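Local coordinates for protein omega-class glutathione S-transferase (Bombyx mori, PDB 3WD6) that binds glutathione and, as an omega-class transferase, probably catalyses glutathione-dependent transfer and dehydroascorbate reduction, at residues W185-A193 and Y224-H235. Sequence-based numbering, arbitrary orientation.
Sequences WFERLRAFA and YLIPLEILAKFH
The carboxylate of Glu-187 accepts a nearly straight hydrogen bond from the backbone N of Ile-226 (OE1 to N, 3.2 Å) on its syn side, though tilted out of the carboxylate plane. With CG anti to the backbone N (chi1 -175°) and the chain extended beyond, this buried acid reaches the loop before helix 228-240. A water links OE1 to Tyr-224 O, while OE2 is held by Gln-42 and Trp-183. Arg-190 bends at chi3 (68°), so that NH1 hydrogen-bonds Glu-187 O on a lone pair in the carbonyl plane, and a second water joins NH2 to Ile-226 O. Leu-228 CD1 lies over one face of this guanidinium, 3.5 Å from Arg-190 NH2. Replacing Arg-190 by an alanine would probably leave Leu-228 less to pack on and the water less firmly held. Ala-191, small enough for close approach, sets CB 3.8 Å from Leu-228 CD2; beyond it Phe-192 meets His-235 obliquely. Arg-188 suits both surroundings: its aliphatic CG packs on Leu-231, its N-H groups bond Gln-42 and Tyr-37 O near glutathione-binding Cys-38. The end of helix 177-189 and the residues after it thus meet helix 228-240, the short helical segments at 90°, within the all-helical C-terminal domain of the GST fold.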
ATOM      1  N   TRP A 185       2.132   4.601  -1.953  1.00 18.02           N
ATOM      2  CA  TRP A 185       2.636   5.930  -1.637  1.00 18.42           C
ATOM      3  C   TRP A 185       2.429   6.872  -2.799  1.00 21.64           C
ATOM      4  O   TRP A 185       2.092   8.036  -2.590  1.00 22.04           O
ATOM      5  CB  TRP A 185       4.059   5.890  -1.093  1.00 14.77           C
ATOM      6  CG  TRP A 185       3.983   5.279   0.254  1.00 20.60           C
ATOM      7  CD1 TRP A 185       3.726   5.927   1.438  1.00 17.84           C
ATOM      8  CD2 TRP A 185       4.036   3.874   0.569  1.00 19.11           C
ATOM      9  NE1 TRP A 185       3.663   5.015   2.467  1.00 18.25           N
ATOM     10  CE2 TRP A 185       3.850   3.753   1.968  1.00 17.86           C
ATOM     11  CE3 TRP A 185       4.246   2.715  -0.189  1.00 16.67           C
ATOM     12  CZ2 TRP A 185       3.863   2.520   2.623  1.00 19.78           C
ATOM     13  CZ3 TRP A 185       4.265   1.485   0.463  1.00 17.66           C
ATOM     14  CH2 TRP A 185       4.074   1.399   1.858  1.00 20.04           C
ATOM     15  N   PHE A 186       2.566   6.363  -4.022  1.00 17.55           N
ATOM     16  CA  PHE A 186       2.178   7.164  -5.172  1.00 18.43           C
ATOM     17  C   PHE A 186       0.681   7.519  -5.158  1.00 22.03           C
ATOM     18  O   PHE A 186       0.302   8.640  -5.560  1.00 21.96           O
ATOM     19  CB  PHE A 186       2.586   6.483  -6.475  1.00 17.75           C
ATOM     20  CG  PHE A 186       4.075   6.464  -6.690  1.00 20.75           C
ATOM     21  CD1 PHE A 186       4.861   7.571  -6.329  1.00 22.24           C
ATOM     22  CD2 PHE A 186       4.698   5.342  -7.228  1.00 18.48           C
ATOM     23  CE1 PHE A 186       6.251   7.557  -6.512  1.00 21.04           C
ATOM     24  CE2 PHE A 186       6.083   5.322  -7.430  1.00 22.44           C
ATOM     25  CZ  PHE A 186       6.859   6.432  -7.068  1.00 23.15           C
ATOM     26  N   GLU A 187      -0.170   6.587  -4.712  1.00 17.58           N
ATOM     27  CA  GLU A 187      -1.596   6.866  -4.654  1.00 18.84           C
ATOM     28  C   GLU A 187      -1.812   8.058  -3.734  1.00 19.70           C
ATOM     29  O   GLU A 187      -2.635   8.941  -4.016  1.00 19.26           O
ATOM     30  CB  GLU A 187      -2.408   5.649  -4.158  1.00 18.09           C
ATOM     31  CG  GLU A 187      -3.930   5.888  -4.208  1.00 16.60           C
ATOM     32  CD  GLU A 187      -4.791   4.630  -4.006  1.00 19.36           C
ATOM     33  OE1 GLU A 187      -5.870   4.731  -3.368  1.00 20.32           O
ATOM     34  OE2 GLU A 187      -4.415   3.538  -4.501  1.00 20.53           O
ATOM     35  N   ARG A 188      -1.049   8.085  -2.644  1.00 21.15           N
ATOM     36  CA  ARG A 188      -1.172   9.126  -1.622  1.00 20.75           C
ATOM     37  C   ARG A 188      -0.524  10.442  -2.060  1.00 24.18           C
ATOM     38  O   ARG A 188      -1.026  11.522  -1.741  1.00 24.96           O
ATOM     39  CB  ARG A 188      -0.604   8.631  -0.278  1.00 19.16           C
ATOM     40  CG  ARG A 188      -1.608   7.799   0.548  1.00 20.14           C
ATOM     41  CD  ARG A 188      -0.994   6.547   1.167  1.00 15.05           C
ATOM     42  NE  ARG A 188      -2.002   5.710   1.831  1.00 18.24           N
ATOM     43  CZ  ARG A 188      -2.631   4.687   1.252  1.00 16.33           C
ATOM     44  NH1 ARG A 188      -2.355   4.358  -0.001  1.00 17.52           N
ATOM     45  NH2 ARG A 188      -3.527   3.983   1.925  1.00 15.06           N
ATOM     46  N   LEU A 189       0.568  10.353  -2.818  1.00 23.35           N
ATOM     47  CA  LEU A 189       1.268  11.546  -3.294  1.00 28.11           C
ATOM     48  C   LEU A 189       0.262  12.466  -4.005  1.00 28.16           C
ATOM     49  O   LEU A 189       0.331  13.696  -3.883  1.00 27.39           O
ATOM     50  CB  LEU A 189       2.436  11.152  -4.229  1.00 28.90           C
ATOM     51  CG  LEU A 189       3.387  12.187  -4.862  1.00 31.27           C
ATOM     52  CD1 LEU A 189       4.656  11.520  -5.401  1.00 31.07           C
ATOM     53  CD2 LEU A 189       2.716  13.015  -5.966  1.00 31.75           C
ATOM     54  N   ARG A 190      -0.677  11.847  -4.723  1.00 25.63           N
ATOM     55  CA  ARG A 190      -1.721  12.567  -5.446  1.00 25.08           C
ATOM     56  C   ARG A 190      -2.521  13.535  -4.541  1.00 28.19           C
ATOM     57  O   ARG A 190      -2.890  14.636  -4.969  1.00 26.37           O
ATOM     58  CB  ARG A 190      -2.645  11.573  -6.164  1.00 22.35           C
ATOM     59  CG  ARG A 190      -2.082  11.050  -7.483  1.00 24.31           C
ATOM     60  CD  ARG A 190      -2.656   9.675  -7.885  1.00 20.53           C
ATOM     61  NE  ARG A 190      -4.076   9.661  -8.242  1.00 23.31           N
ATOM     62  CZ  ARG A 190      -5.051   9.202  -7.447  1.00 26.48           C
ATOM     63  NH1 ARG A 190      -4.767   8.739  -6.233  1.00 26.18           N
ATOM     64  NH2 ARG A 190      -6.315   9.198  -7.862  1.00 25.47           N
ATOM     65  N   ALA A 191      -2.765  13.142  -3.292  1.00 28.34           N
ATOM     66  CA  ALA A 191      -3.515  13.999  -2.368  1.00 28.14           C
ATOM     67  C   ALA A 191      -2.640  15.036  -1.678  1.00 28.41           C
ATOM     68  O   ALA A 191      -3.146  15.994  -1.103  1.00 33.00           O
ATOM     69  CB  ALA A 191      -4.254  13.174  -1.344  1.00 24.30           C
ATOM     70  N   PHE A 192      -1.330  14.849  -1.719  1.00 32.29           N
ATOM     71  CA  PHE A 192      -0.427  15.847  -1.162  1.00 35.15           C
ATOM     72  C   PHE A 192       0.040  16.791  -2.257  1.00 40.88           C
ATOM     73  O   PHE A 192       0.897  17.641  -2.019  1.00 44.49           O
ATOM     74  CB  PHE A 192       0.778  15.182  -0.505  1.00 36.93           C
ATOM     75  CG  PHE A 192       0.451  14.474   0.774  1.00 41.33           C
ATOM     76  CD1 PHE A 192       0.480  15.155   1.993  1.00 45.76           C
ATOM     77  CD2 PHE A 192       0.103  13.132   0.768  1.00 37.70           C
ATOM     78  CE1 PHE A 192       0.171  14.499   3.191  1.00 44.66           C
ATOM     79  CE2 PHE A 192      -0.209  12.468   1.966  1.00 45.00           C
ATOM     80  CZ  PHE A 192      -0.174  13.157   3.179  1.00 40.12           C
ATOM     81  N   ALA A 193      -0.530  16.647  -3.451  1.00 37.17           N
ATOM     82  CA  ALA A 193      -0.055  17.401  -4.602  1.00 42.32           C
ATOM     83  C   ALA A 193      -0.290  18.916  -4.530  1.00 46.29           C
ATOM     84  O   ALA A 193       0.061  19.625  -5.469  1.00 51.96           O
ATOM     85  CB  ALA A 193      -0.614  16.815  -5.906  1.00 33.68           C
ATOM     86  N   TYR A 224      -9.580  -0.661  -6.112  1.00 19.12           N
ATOM     87  CA  TYR A 224      -9.345  -0.364  -4.698  1.00 18.07           C
ATOM     88  C   TYR A 224      -9.063   1.130  -4.442  1.00 18.90           C
ATOM     89  O   TYR A 224      -8.839   1.530  -3.303  1.00 20.22           O
ATOM     90  CB  TYR A 224      -8.177  -1.222  -4.151  1.00 17.44           C
ATOM     91  CG  TYR A 224      -8.030  -1.251  -2.634  1.00 17.66           C
ATOM     92  CD1 TYR A 224      -9.055  -1.737  -1.826  1.00 17.44           C
ATOM     93  CD2 TYR A 224      -6.848  -0.827  -2.010  1.00 19.32           C
ATOM     94  CE1 TYR A 224      -8.928  -1.788  -0.415  1.00 17.10           C
ATOM     95  CE2 TYR A 224      -6.701  -0.879  -0.589  1.00 16.24           C
ATOM     96  CZ  TYR A 224      -7.759  -1.361   0.191  1.00 20.27           C
ATOM     97  OH  TYR A 224      -7.667  -1.415   1.572  1.00 22.30           O
ATOM     98  N   LEU A 225      -9.039   1.945  -5.495  1.00 22.89           N
ATOM     99  CA  LEU A 225      -8.758   3.382  -5.336  1.00 22.35           C
ATOM    100  C   LEU A 225      -9.629   4.044  -4.258  1.00 23.06           C
ATOM    101  O   LEU A 225     -10.829   3.747  -4.131  1.00 24.79           O
ATOM    102  CB  LEU A 225      -8.991   4.130  -6.644  1.00 21.58           C
ATOM    103  CG  LEU A 225      -7.850   4.035  -7.652  1.00 25.14           C
ATOM    104  CD1 LEU A 225      -8.233   4.834  -8.927  1.00 19.16           C
ATOM    105  CD2 LEU A 225      -6.527   4.539  -7.029  1.00 18.96           C
ATOM    106  N   ILE A 226      -9.022   4.942  -3.491  1.00 19.49           N
ATOM    107  CA  ILE A 226      -9.777   5.795  -2.596  1.00 22.80           C
ATOM    108  C   ILE A 226     -10.055   7.128  -3.315  1.00 26.02           C
ATOM    109  O   ILE A 226      -9.104   7.829  -3.706  1.00 25.22           O
ATOM    110  CB  ILE A 226      -8.981   6.034  -1.315  1.00 22.80           C
ATOM    111  CG1 ILE A 226      -8.674   4.679  -0.661  1.00 22.34           C
ATOM    112  CG2 ILE A 226      -9.727   6.986  -0.354  1.00 23.67           C
ATOM    113  CD1 ILE A 226      -7.776   4.764   0.577  1.00 19.02           C
ATOM    114  N   PRO A 227     -11.349   7.484  -3.508  1.00 26.08           N
ATOM    115  CA  PRO A 227     -11.620   8.792  -4.136  1.00 24.41           C
ATOM    116  C   PRO A 227     -10.852   9.901  -3.395  1.00 25.98           C
ATOM    117  O   PRO A 227     -10.868   9.935  -2.147  1.00 25.19           O
ATOM    118  CB  PRO A 227     -13.133   8.968  -3.958  1.00 24.42           C
ATOM    119  CG  PRO A 227     -13.669   7.572  -3.841  1.00 22.32           C
ATOM    120  CD  PRO A 227     -12.592   6.804  -3.090  1.00 24.10           C
ATOM    121  N   LEU A 228     -10.172  10.777  -4.137  1.00 23.99           N
ATOM    122  CA  LEU A 228      -9.220  11.712  -3.523  1.00 23.18           C
ATOM    123  C   LEU A 228      -9.808  12.667  -2.469  1.00 25.55           C
ATOM    124  O   LEU A 228      -9.118  13.043  -1.505  1.00 22.52           O
ATOM    125  CB  LEU A 228      -8.456  12.487  -4.601  1.00 25.91           C
ATOM    126  CG  LEU A 228      -7.283  11.694  -5.185  1.00 27.85           C
ATOM    127  CD1 LEU A 228      -6.705  12.375  -6.411  1.00 28.27           C
ATOM    128  CD2 LEU A 228      -6.205  11.482  -4.113  1.00 25.87           C
ATOM    129  N   GLU A 229     -11.066  13.062  -2.640  1.00 23.53           N
ATOM    130  CA  GLU A 229     -11.680  13.935  -1.652  1.00 24.53           C
ATOM    131  C   GLU A 229     -11.896  13.161  -0.357  1.00 26.27           C
ATOM    132  O   GLU A 229     -11.796  13.721   0.732  1.00 28.95           O
ATOM    133  CB  GLU A 229     -13.002  14.525  -2.160  1.00 26.29           C
ATOM    134  CG  GLU A 229     -14.157  13.532  -2.233  1.00 27.69           C
ATOM    135  CD  GLU A 229     -14.137  12.704  -3.504  1.00 29.33           C
ATOM    136  OE1 GLU A 229     -13.077  12.669  -4.190  1.00 26.97           O
ATOM    137  OE2 GLU A 229     -15.188  12.083  -3.811  1.00 30.49           O
ATOM    138  N   ILE A 230     -12.174  11.867  -0.466  1.00 24.82           N
ATOM    139  CA  ILE A 230     -12.301  11.042   0.735  1.00 25.54           C
ATOM    140  C   ILE A 230     -10.965  10.873   1.447  1.00 27.16           C
ATOM    141  O   ILE A 230     -10.887  10.889   2.687  1.00 27.54           O
ATOM    142  CB  ILE A 230     -12.825   9.638   0.412  1.00 26.98           C
ATOM    143  CG1 ILE A 230     -14.213   9.718  -0.247  1.00 24.73           C
ATOM    144  CG2 ILE A 230     -12.807   8.775   1.682  1.00 24.24           C
ATOM    145  CD1 ILE A 230     -15.268  10.338   0.652  1.00 24.60           C
ATOM    146  N   LEU A 231      -9.906  10.687   0.661  1.00 25.88           N
ATOM    147  CA  LEU A 231      -8.595  10.447   1.244  1.00 26.25           C
ATOM    148  C   LEU A 231      -8.111  11.716   1.950  1.00 28.91           C
ATOM    149  O   LEU A 231      -7.581  11.655   3.057  1.00 29.87           O
ATOM    150  CB  LEU A 231      -7.612   9.974   0.166  1.00 23.02           C
ATOM    151  CG  LEU A 231      -6.197   9.586   0.609  1.00 26.50           C
ATOM    152  CD1 LEU A 231      -6.214   8.477   1.660  1.00 25.90           C
ATOM    153  CD2 LEU A 231      -5.348   9.178  -0.600  1.00 23.71           C
ATOM    154  N   ALA A 232      -8.309  12.864   1.304  1.00 30.94           N
ATOM    155  CA  ALA A 232      -7.994  14.149   1.918  1.00 32.70           C
ATOM    156  C   ALA A 232      -8.785  14.361   3.206  1.00 33.58           C
ATOM    157  O   ALA A 232      -8.223  14.833   4.193  1.00 36.58           O
ATOM    158  CB  ALA A 232      -8.244  15.296   0.947  1.00 30.21           C
ATOM    159  N   LYS A 233     -10.077  14.026   3.198  1.00 29.67           N
ATOM    160  CA  LYS A 233     -10.872  14.131   4.422  1.00 31.41           C
ATOM    161  C   LYS A 233     -10.216  13.290   5.512  1.00 38.06           C
ATOM    162  O   LYS A 233      -9.922  13.777   6.614  1.00 40.07           O
ATOM    163  CB  LYS A 233     -12.306  13.656   4.208  1.00 34.04           C
ATOM    164  CG  LYS A 233     -13.340  14.450   5.028  1.00 35.61           C
ATOM    165  CD  LYS A 233     -14.568  13.612   5.435  1.00 34.33           C
ATOM    166  CE  LYS A 233     -15.820  13.973   4.634  1.00 35.95           C
ATOM    167  NZ  LYS A 233     -17.061  13.850   5.464  1.00 33.18           N
ATOM    168  N   PHE A 234      -9.967  12.023   5.193  1.00 37.02           N
ATOM    169  CA  PHE A 234      -9.345  11.119   6.147  1.00 31.58           C
ATOM    170  C   PHE A 234      -8.054  11.708   6.719  1.00 35.23           C
ATOM    171  O   PHE A 234      -7.903  11.832   7.938  1.00 38.62           O
ATOM    172  CB  PHE A 234      -9.082   9.757   5.500  1.00 29.47           C
ATOM    173  CG  PHE A 234      -8.563   8.733   6.458  1.00 27.71           C
ATOM    174  CD1 PHE A 234      -9.435   8.070   7.323  1.00 26.83           C
ATOM    175  CD2 PHE A 234      -7.204   8.452   6.519  1.00 26.95           C
ATOM    176  CE1 PHE A 234      -8.966   7.126   8.229  1.00 27.72           C
ATOM    177  CE2 PHE A 234      -6.723   7.514   7.415  1.00 28.88           C
ATOM    178  CZ  PHE A 234      -7.614   6.841   8.277  1.00 30.66           C
ATOM    179  N   HIS A 235      -7.120  12.059   5.841  1.00 35.04           N
ATOM    180  CA  HIS A 235      -5.863  12.664   6.274  1.00 38.85           C
ATOM    181  C   HIS A 235      -6.096  13.860   7.190  1.00 42.98           C
ATOM    182  O   HIS A 235      -5.291  14.119   8.096  1.00 41.93           O
ATOM    183  CB  HIS A 235      -5.030  13.114   5.068  1.00 39.88           C
ATOM    184  CG  HIS A 235      -4.451  11.982   4.277  1.00 38.96           C
ATOM    185  ND1 HIS A 235      -4.031  12.131   2.971  1.00 33.62           N
ATOM    186  CD2 HIS A 235      -4.212  10.690   4.610  1.00 37.70           C
ATOM    187  CE1 HIS A 235      -3.564  10.974   2.532  1.00 34.90           C
ATOM    188  NE2 HIS A 235      -3.661  10.082   3.503  1.00 33.18           N
TER
HETATM  189  O   HOH W   1      -6.486   2.370  -1.871  1.00 15.70           O
HETATM  190  O   HOH W   2      -8.558   8.222  -6.794  1.00 25.59           O